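Long-range contacts in phosphatidylinositide phosphatase SAC2 (Homo sapiens, PDB 4XUU), which dephosphorylates phosphatidylinositol 4-phosphate at the inositol 4 position, probably as a step in endocytic recycling, and is represented here by its hSac2 domain: residues A[31-36]-A[116-121]; A[48-53]-A[61-66]; A[97-102]-A[127-132]. One frame throughout, in Å; residues are numbered along the deposited sequence.

Contact 1: A[31-36]-A[116-121]; sequences ALIDCD and TLRAVM
L32 lies along the carbonyl of R118 and ends against L117 and A119. Its CB starts 3.4 Å from R118 O, and CG keeps to the same oxygen. From there, with CG anti to the carbonyl carbon (chi1 -58°), the branches part: CD2 stays by R118 O (3.5 Å) and reaches A119 CA at 4.0 Å, while CD1 meets L117 CD1 at 3.8 Å, the two leucines crossing at about a right angle. Cut back to an alanine, this position would probably leave the L117 methyl without its partner and open a gap beside A119. I33 and R118 form the antiparallel hydrogen-bonded pair, I33 N to R118 O at 2.9 Å and R118 N to I33 O at 2.8 Å. I33 CD1 sits over one face of the R118 guanidinium, toward its rim, and meets V120 CB at 3.6 Å. Past the strand end, C35 N donates to T116 O and a water links D34 OD1 to T116 N, while R102 pairs with D36 and bonds T116 OG1. The joined strands 26-34 and 110-119 are flanked by strand 48-54 beside L32 and strand 99-107 beside L117.

Contact 2: A[48-53]-A[61-66]; sequences DVLLLL and AYYDDE
The Y62 ring carries V49 CG2 over one face, 4.0 Å from the ring centroid and 27° off its normal, a CH-pi contact in which the methyl comes closest to CD2 and CE2. The Y63 ring is met differently: D48 O and L50 CB lie at its edge, near its plane, with L50 CB 3.9 Å from Y63 CE1. In both pairs the side chains run side by side and point the same way, so each tyrosine travels along an aliphatic neighbour instead of crossing it. V49 can do this because CG2 stands beside its backbone N while CG1 is anti to it (chi1 176°), which brings CG2 over the ring. The Y62 hydroxyl is fixed by a hydrogen bond with H115 ND1, giving this buried ring a polar anchor.

The backbones are zipped antiparallel. L50 and A61 form a hydrogen-bonded pair, L50 N reaching A61 O at 2.8 Å and A61 N reaching L50 O at 2.9 Å, and Y63 N adds a bond to D48 O at 2.9 Å. V49 and Y62 form the non-hydrogen-bonded pair. V49 and Y62 share one face of the sheet, and L50 and A61 the other, where L50 also packs on L12 of the second subunit. Strands 48-54 and 57-63 make a beta hairpin, one of the antiparallel hairpins from which the pleckstrin-homology fold is built.

Contact 3: A[97-102]-A[127-132]; sequences KFSCMR and DGKDTL
L132 presses its CD1 methyl onto the backbone of strand 99-107, 3.5 Å from S99 O and 3.7 Å from both C100 C and M101 N. Its CD2 turns to the side chain of M101, a selenomethionine here, and both methyls lie about 4.0 Å from M101 CB. The M101 chain runs extended under the helix, with CG anti to the backbone N (chi1 -174°), brings SE to 3.8 Å from L132 O, and goes on to meet I135, A136 and L139 of the same helix.

At the other end of the contact S99 faces the start of helix 129-145. S99 N donates to D127 O at 3.1 Å, in the carbonyl plane and on a lone pair, which ties the start of the strand to the residue before the N-cap. The S99 hydroxyl lies against aliphatic carbon, its OG 3.5 Å from K129 CB. D127 OD1 in turn accepts from K129 N at 3.1 Å, the amide coming from above the carboxylate plane; this is an Asx turn. It leads the chain through G128, the N-cap residue with positive phi, and the negative charge so near the helix start is likely to suit the helix dipole. A C-terminal helix laid across the beta strands, covering the hydrophobic interior between them, is the hallmark of the pleckstrin-homology fold.

In the fold
All three contacts belong to one hSac2 domain and reach the same sheet, in which strands 57-63, 48-54, 26-34, 110-119 and 99-107 are successive neighbours. Contact 1 lies in the middle, its centre about 10 Å from that of contact 2 and about 8 Å from that of contact 3. Contacts 2 and 3 are about 17 Å apart between centres and do not touch. Along the chain contact 2 is nested within the loop closed by contact 1, whereas contacts 1 and 3 interleave. The C35-C100 disulfide and the R118-F98 cation-pi pair fasten contact 1 to contact 3. Pairing strands far apart in sequence, closing a hairpin and seating the C-terminal helix thus combine into one pleckstrin-homology-like core.

Contact 1: A[31-36]-A[116-121]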
# COMPACT_ATOMS: atom_id res chain seq x y z
N ALA A 31 -4.49 -5.79 -19.16
CA ALA A 31 -5.74 -6.45 -19.50
C ALA A 31 -6.66 -6.36 -18.29
O ALA A 31 -6.27 -6.71 -17.18
CB ALA A 31 -5.49 -7.91 -19.86
N LEU A 32 -7.88 -5.88 -18.52
CA LEU A 32 -8.86 -5.71 -17.44
C LEU A 32 -10.26 -6.16 -17.86
O LEU A 32 -10.47 -6.64 -18.98
CB LEU A 32 -8.88 -4.26 -16.94
CG LEU A 32 -7.59 -3.63 -16.40
CD1 LEU A 32 -7.72 -2.12 -16.30
CD2 LEU A 32 -7.17 -4.22 -15.06
N ILE A 33 -11.20 -6.03 -16.93
CA ILE A 33 -12.59 -6.40 -17.15
C ILE A 33 -13.48 -5.23 -16.73
O ILE A 33 -13.20 -4.57 -15.73
CB ILE A 33 -12.96 -7.68 -16.35
CG1 ILE A 33 -12.16 -8.88 -16.87
CG2 ILE A 33 -14.47 -7.98 -16.43
CD1 ILE A 33 -12.15 -10.07 -15.93
N ASP A 34 -14.53 -4.98 -17.51
CA ASP A 34 -15.55 -3.98 -17.19
C ASP A 34 -16.29 -4.40 -15.92
O ASP A 34 -16.79 -5.52 -15.82
CB ASP A 34 -16.53 -3.85 -18.36
CG ASP A 34 -17.56 -2.73 -18.17
OD1 ASP A 34 -17.34 -1.81 -17.36
OD2 ASP A 34 -18.59 -2.77 -18.87
N CYS A 35 -16.35 -3.48 -14.96
CA CYS A 35 -16.89 -3.78 -13.63
C CYS A 35 -18.33 -3.30 -13.44
O CYS A 35 -19.07 -3.87 -12.63
CB CYS A 35 -15.97 -3.21 -12.54
SG CYS A 35 -16.69 -3.19 -10.88
N ASP A 36 -18.74 -2.26 -14.17
CA ASP A 36 -20.10 -1.74 -14.09
C ASP A 36 -21.13 -2.64 -14.79
O ASP A 36 -20.84 -3.20 -15.85
CB ASP A 36 -20.18 -0.32 -14.64
CG ASP A 36 -20.17 0.74 -13.55
OD1 ASP A 36 -20.98 0.63 -12.59
OD2 ASP A 36 -19.37 1.69 -13.65
N THR A 116 -15.29 1.93 -15.19
CA THR A 116 -15.16 1.16 -13.97
C THR A 116 -14.59 -0.22 -14.30
O THR A 116 -15.26 -1.04 -14.93
CB THR A 116 -16.49 1.05 -13.21
OG1 THR A 116 -17.09 2.35 -13.13
CG2 THR A 116 -16.26 0.53 -11.80
N LEU A 117 -13.36 -0.44 -13.86
CA LEU A 117 -12.59 -1.60 -14.28
C LEU A 117 -12.11 -2.44 -13.11
O LEU A 117 -11.95 -1.92 -12.00
CB LEU A 117 -11.41 -1.15 -15.14
CG LEU A 117 -11.72 -0.15 -16.26
CD1 LEU A 117 -10.45 0.46 -16.84
CD2 LEU A 117 -12.59 -0.77 -17.35
N ARG A 118 -11.89 -3.72 -13.35
CA ARG A 118 -11.29 -4.60 -12.35
C ARG A 118 -10.31 -5.56 -13.00
O ARG A 118 -10.28 -5.69 -14.23
CB ARG A 118 -12.35 -5.35 -11.53
CG ARG A 118 -13.13 -6.41 -12.30
CD ARG A 118 -13.77 -7.39 -11.33
NE ARG A 118 -14.71 -8.29 -11.99
CZ ARG A 118 -14.48 -9.57 -12.27
NH1 ARG A 118 -13.32 -10.14 -11.94
NH2 ARG A 118 -15.41 -10.29 -12.88
N ALA A 119 -9.52 -6.22 -12.17
CA ALA A 119 -8.49 -7.12 -12.67
C ALA A 119 -9.01 -8.55 -12.80
O ALA A 119 -9.81 -9.00 -11.98
CB ALA A 119 -7.26 -7.06 -11.77
N VAL A 120 -8.55 -9.24 -13.84
CA VAL A 120 -8.87 -10.66 -14.02
C VAL A 120 -8.03 -11.50 -13.06
O VAL A 120 -6.81 -11.53 -13.16
CB VAL A 120 -8.71 -11.11 -15.52
CG1 VAL A 120 -7.52 -10.42 -16.20
CG2 VAL A 120 -8.63 -12.63 -15.63
N MSE A 121 -8.71 -12.15 -12.12
CA MSE A 121 -8.01 -12.85 -11.03
C MSE A 121 -8.35 -14.33 -10.93
O MSE A 121 -9.51 -14.73 -11.06
CB MSE A 121 -8.26 -12.14 -9.69
CG MSE A 121 -7.64 -10.75 -9.59
SE MSE A 121 -5.76 -10.71 -9.05
CE MSE A 121 -4.94 -11.78 -10.48
O HOH W 1 -16.49 0.59 -17.29

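Contact 2: A[48-53]-A[61-66]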
# COMPACT_ATOMS: atom_id res chain seq x y z
N ASP A 48 -14.07 -7.91 -21.69
CA ASP A 48 -12.64 -7.62 -21.69
C ASP A 48 -12.36 -6.16 -22.04
O ASP A 48 -13.02 -5.59 -22.91
CB ASP A 48 -11.89 -8.52 -22.67
CG ASP A 48 -11.70 -9.93 -22.15
OD1 ASP A 48 -11.98 -10.19 -20.96
OD2 ASP A 48 -11.25 -10.79 -22.93
N VAL A 49 -11.39 -5.58 -21.35
CA VAL A 49 -10.98 -4.19 -21.55
C VAL A 49 -9.46 -4.09 -21.64
O VAL A 49 -8.74 -4.68 -20.84
CB VAL A 49 -11.49 -3.27 -20.41
CG1 VAL A 49 -10.97 -1.85 -20.60
CG2 VAL A 49 -13.02 -3.27 -20.33
N LEU A 50 -8.99 -3.33 -22.63
CA LEU A 50 -7.57 -3.03 -22.74
C LEU A 50 -7.31 -1.58 -22.34
O LEU A 50 -7.95 -0.66 -22.87
CB LEU A 50 -7.04 -3.33 -24.15
CG LEU A 50 -5.55 -3.07 -24.39
CD1 LEU A 50 -4.65 -4.10 -23.68
CD2 LEU A 50 -5.23 -3.02 -25.87
N LEU A 51 -6.39 -1.38 -21.40
CA LEU A 51 -5.99 -0.05 -20.97
C LEU A 51 -4.52 0.18 -21.31
O LEU A 51 -3.65 -0.58 -20.86
CB LEU A 51 -6.23 0.14 -19.47
CG LEU A 51 -5.75 1.43 -18.78
CD1 LEU A 51 -6.51 2.67 -19.25
CD2 LEU A 51 -5.85 1.29 -17.27
N LEU A 52 -4.25 1.20 -22.12
CA LEU A 52 -2.88 1.54 -22.48
C LEU A 52 -2.51 2.91 -21.94
O LEU A 52 -3.34 3.81 -21.88
CB LEU A 52 -2.68 1.51 -24.00
CG LEU A 52 -3.09 0.27 -24.80
CD1 LEU A 52 -3.00 0.54 -26.30
CD2 LEU A 52 -2.29 -0.97 -24.41
N LEU A 53 -1.25 3.06 -21.55
CA LEU A 53 -0.79 4.34 -21.05
C LEU A 53 0.41 4.84 -21.86
O LEU A 53 1.45 4.18 -21.93
CB LEU A 53 -0.47 4.26 -19.55
CG LEU A 53 0.13 5.49 -18.87
CD1 LEU A 53 -0.84 6.70 -18.92
CD2 LEU A 53 0.57 5.18 -17.43
N ALA A 61 -10.09 0.34 -24.56
CA ALA A 61 -10.73 -0.45 -25.61
C ALA A 61 -11.58 -1.56 -25.00
O ALA A 61 -11.06 -2.40 -24.27
CB ALA A 61 -9.69 -1.02 -26.55
N TYR A 62 -12.88 -1.55 -25.30
CA TYR A 62 -13.78 -2.62 -24.89
C TYR A 62 -13.90 -3.67 -25.99
O TYR A 62 -14.02 -3.32 -27.17
CB TYR A 62 -15.17 -2.06 -24.54
CG TYR A 62 -15.23 -1.25 -23.25
CD1 TYR A 62 -14.70 0.03 -23.19
CD2 TYR A 62 -15.83 -1.77 -22.10
CE1 TYR A 62 -14.76 0.78 -22.02
CE2 TYR A 62 -15.89 -1.03 -20.92
CZ TYR A 62 -15.35 0.25 -20.89
OH TYR A 62 -15.39 1.00 -19.74
N TYR A 63 -13.86 -4.94 -25.61
CA TYR A 63 -13.95 -6.04 -26.57
C TYR A 63 -15.34 -6.66 -26.59
O TYR A 63 -16.01 -6.73 -25.55
CB TYR A 63 -12.91 -7.11 -26.26
CG TYR A 63 -11.50 -6.76 -26.68
CD1 TYR A 63 -10.67 -6.01 -25.84
CD2 TYR A 63 -11.00 -7.17 -27.91
CE1 TYR A 63 -9.38 -5.68 -26.22
CE2 TYR A 63 -9.71 -6.84 -28.30
CZ TYR A 63 -8.90 -6.10 -27.45
OH TYR A 63 -7.62 -5.78 -27.83
N ASP A 64 -15.78 -7.10 -27.76
CA ASP A 64 -17.03 -7.85 -27.87
C ASP A 64 -16.86 -9.23 -27.25
O ASP A 64 -15.85 -9.90 -27.47
CB ASP A 64 -17.48 -7.98 -29.32
CG ASP A 64 -18.82 -8.67 -29.45
OD1 ASP A 64 -19.80 -8.23 -28.81
OD2 ASP A 64 -18.90 -9.67 -30.20
N ASP A 65 -17.80 -9.72 -26.47
CA ASP A 65 -17.62 -11.05 -25.92
C ASP A 65 -17.57 -12.17 -26.97
O ASP A 65 -16.77 -13.10 -26.87
CB ASP A 65 -18.68 -11.35 -24.90
CG ASP A 65 -20.01 -10.93 -25.35
OD1 ASP A 65 -20.19 -10.86 -26.58
OD2 ASP A 65 -20.86 -10.64 -24.49
N GLU A 66 -18.44 -12.08 -27.97
CA GLU A 66 -18.53 -13.10 -29.00
C GLU A 66 -17.27 -13.22 -29.79
O GLU A 66 -16.82 -14.32 -30.07
CB GLU A 66 -19.66 -12.73 -29.94
CG GLU A 66 -20.89 -12.42 -29.18
CD GLU A 66 -21.05 -13.35 -28.02
OE1 GLU A 66 -21.69 -12.97 -27.04
OE2 GLU A 66 -20.52 -14.47 -28.10

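Contact 3: A[97-102]-A[127-132]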
# COMPACT_ATOMS: atom_id res chain seq x y z
N LYS A 97 -17.93 -8.46 -3.86
CA LYS A 97 -16.86 -9.44 -3.81
C LYS A 97 -15.50 -8.77 -3.95
O LYS A 97 -14.69 -8.78 -3.02
CB LYS A 97 -17.04 -10.53 -4.89
CG LYS A 97 -18.34 -11.33 -4.80
CD LYS A 97 -19.39 -10.80 -5.77
CE LYS A 97 -20.67 -11.63 -5.74
NZ LYS A 97 -21.43 -11.48 -4.45
N PHE A 98 -15.26 -8.18 -5.12
CA PHE A 98 -13.96 -7.61 -5.48
C PHE A 98 -13.94 -6.08 -5.49
O PHE A 98 -14.98 -5.43 -5.41
CB PHE A 98 -13.53 -8.14 -6.86
CG PHE A 98 -14.68 -8.38 -7.81
CD1 PHE A 98 -15.42 -7.32 -8.32
CD2 PHE A 98 -15.04 -9.68 -8.17
CE1 PHE A 98 -16.49 -7.54 -9.19
CE2 PHE A 98 -16.11 -9.91 -9.03
CZ PHE A 98 -16.83 -8.84 -9.54
N SER A 99 -12.74 -5.52 -5.59
CA SER A 99 -12.56 -4.08 -5.70
C SER A 99 -12.63 -3.66 -7.16
O SER A 99 -12.30 -4.44 -8.06
CB SER A 99 -11.21 -3.66 -5.12
OG SER A 99 -11.02 -4.21 -3.83
N CYS A 100 -13.05 -2.43 -7.40
CA CYS A 100 -13.03 -1.86 -8.74
C CYS A 100 -12.36 -0.49 -8.77
O CYS A 100 -12.30 0.21 -7.75
CB CYS A 100 -14.43 -1.82 -9.35
SG CYS A 100 -15.10 -3.47 -9.64
N MSE A 101 -11.86 -0.13 -9.94
CA MSE A 101 -11.16 1.12 -10.16
C MSE A 101 -11.98 1.99 -11.10
O MSE A 101 -12.32 1.58 -12.22
CB MSE A 101 -9.80 0.84 -10.78
CG MSE A 101 -8.92 2.05 -10.92
SE MSE A 101 -7.33 1.61 -11.94
CE MSE A 101 -6.55 3.35 -12.05
N ARG A 102 -12.29 3.20 -10.65
CA ARG A 102 -13.11 4.12 -11.41
C ARG A 102 -12.31 5.32 -11.89
O ARG A 102 -11.77 6.09 -11.09
CB ARG A 102 -14.30 4.55 -10.55
CG ARG A 102 -15.36 5.34 -11.28
CD ARG A 102 -16.66 5.28 -10.52
NE ARG A 102 -17.44 4.09 -10.85
CZ ARG A 102 -18.58 3.74 -10.26
NH1 ARG A 102 -19.09 4.48 -9.29
NH2 ARG A 102 -19.20 2.63 -10.65
N ASP A 127 -9.20 -9.77 -3.65
CA ASP A 127 -10.05 -8.70 -4.16
C ASP A 127 -9.46 -7.90 -5.33
O ASP A 127 -10.15 -7.11 -5.96
CB ASP A 127 -10.54 -7.77 -3.02
CG ASP A 127 -9.40 -7.09 -2.27
OD1 ASP A 127 -8.25 -7.07 -2.76
OD2 ASP A 127 -9.67 -6.56 -1.17
N GLY A 128 -8.17 -8.13 -5.61
CA GLY A 128 -7.49 -7.49 -6.74
C GLY A 128 -7.16 -6.02 -6.55
O GLY A 128 -6.76 -5.35 -7.50
N LYS A 129 -7.31 -5.54 -5.32
CA LYS A 129 -7.13 -4.13 -4.99
C LYS A 129 -5.70 -3.63 -5.23
O LYS A 129 -5.49 -2.51 -5.71
CB LYS A 129 -7.57 -3.88 -3.55
CG LYS A 129 -7.56 -2.44 -3.08
CD LYS A 129 -7.62 -2.41 -1.56
CE LYS A 129 -7.31 -1.04 -0.99
NZ LYS A 129 -7.14 -1.12 0.49
N ASP A 130 -4.72 -4.47 -4.89
CA ASP A 130 -3.30 -4.14 -5.06
C ASP A 130 -2.92 -3.90 -6.53
O ASP A 130 -2.17 -2.97 -6.84
CB ASP A 130 -2.41 -5.22 -4.43
CG ASP A 130 -2.50 -5.24 -2.90
OD1 ASP A 130 -2.98 -4.25 -2.30
OD2 ASP A 130 -2.07 -6.25 -2.29
N THR A 131 -3.45 -4.74 -7.43
CA THR A 131 -3.25 -4.60 -8.87
C THR A 131 -3.79 -3.25 -9.36
O THR A 131 -3.16 -2.59 -10.17
CB THR A 131 -3.95 -5.75 -9.64
OG1 THR A 131 -3.39 -7.01 -9.26
CG2 THR A 131 -3.79 -5.59 -11.15
N LEU A 132 -4.96 -2.87 -8.85
CA LEU A 132 -5.60 -1.62 -9.23
C LEU A 132 -4.89 -0.40 -8.63
O LEU A 132 -4.80 0.65 -9.26
CB LEU A 132 -7.09 -1.63 -8.86
CG LEU A 132 -7.98 -2.76 -9.43
CD1 LEU A 132 -9.38 -2.66 -8.87
CD2 LEU A 132 -8.02 -2.76 -10.96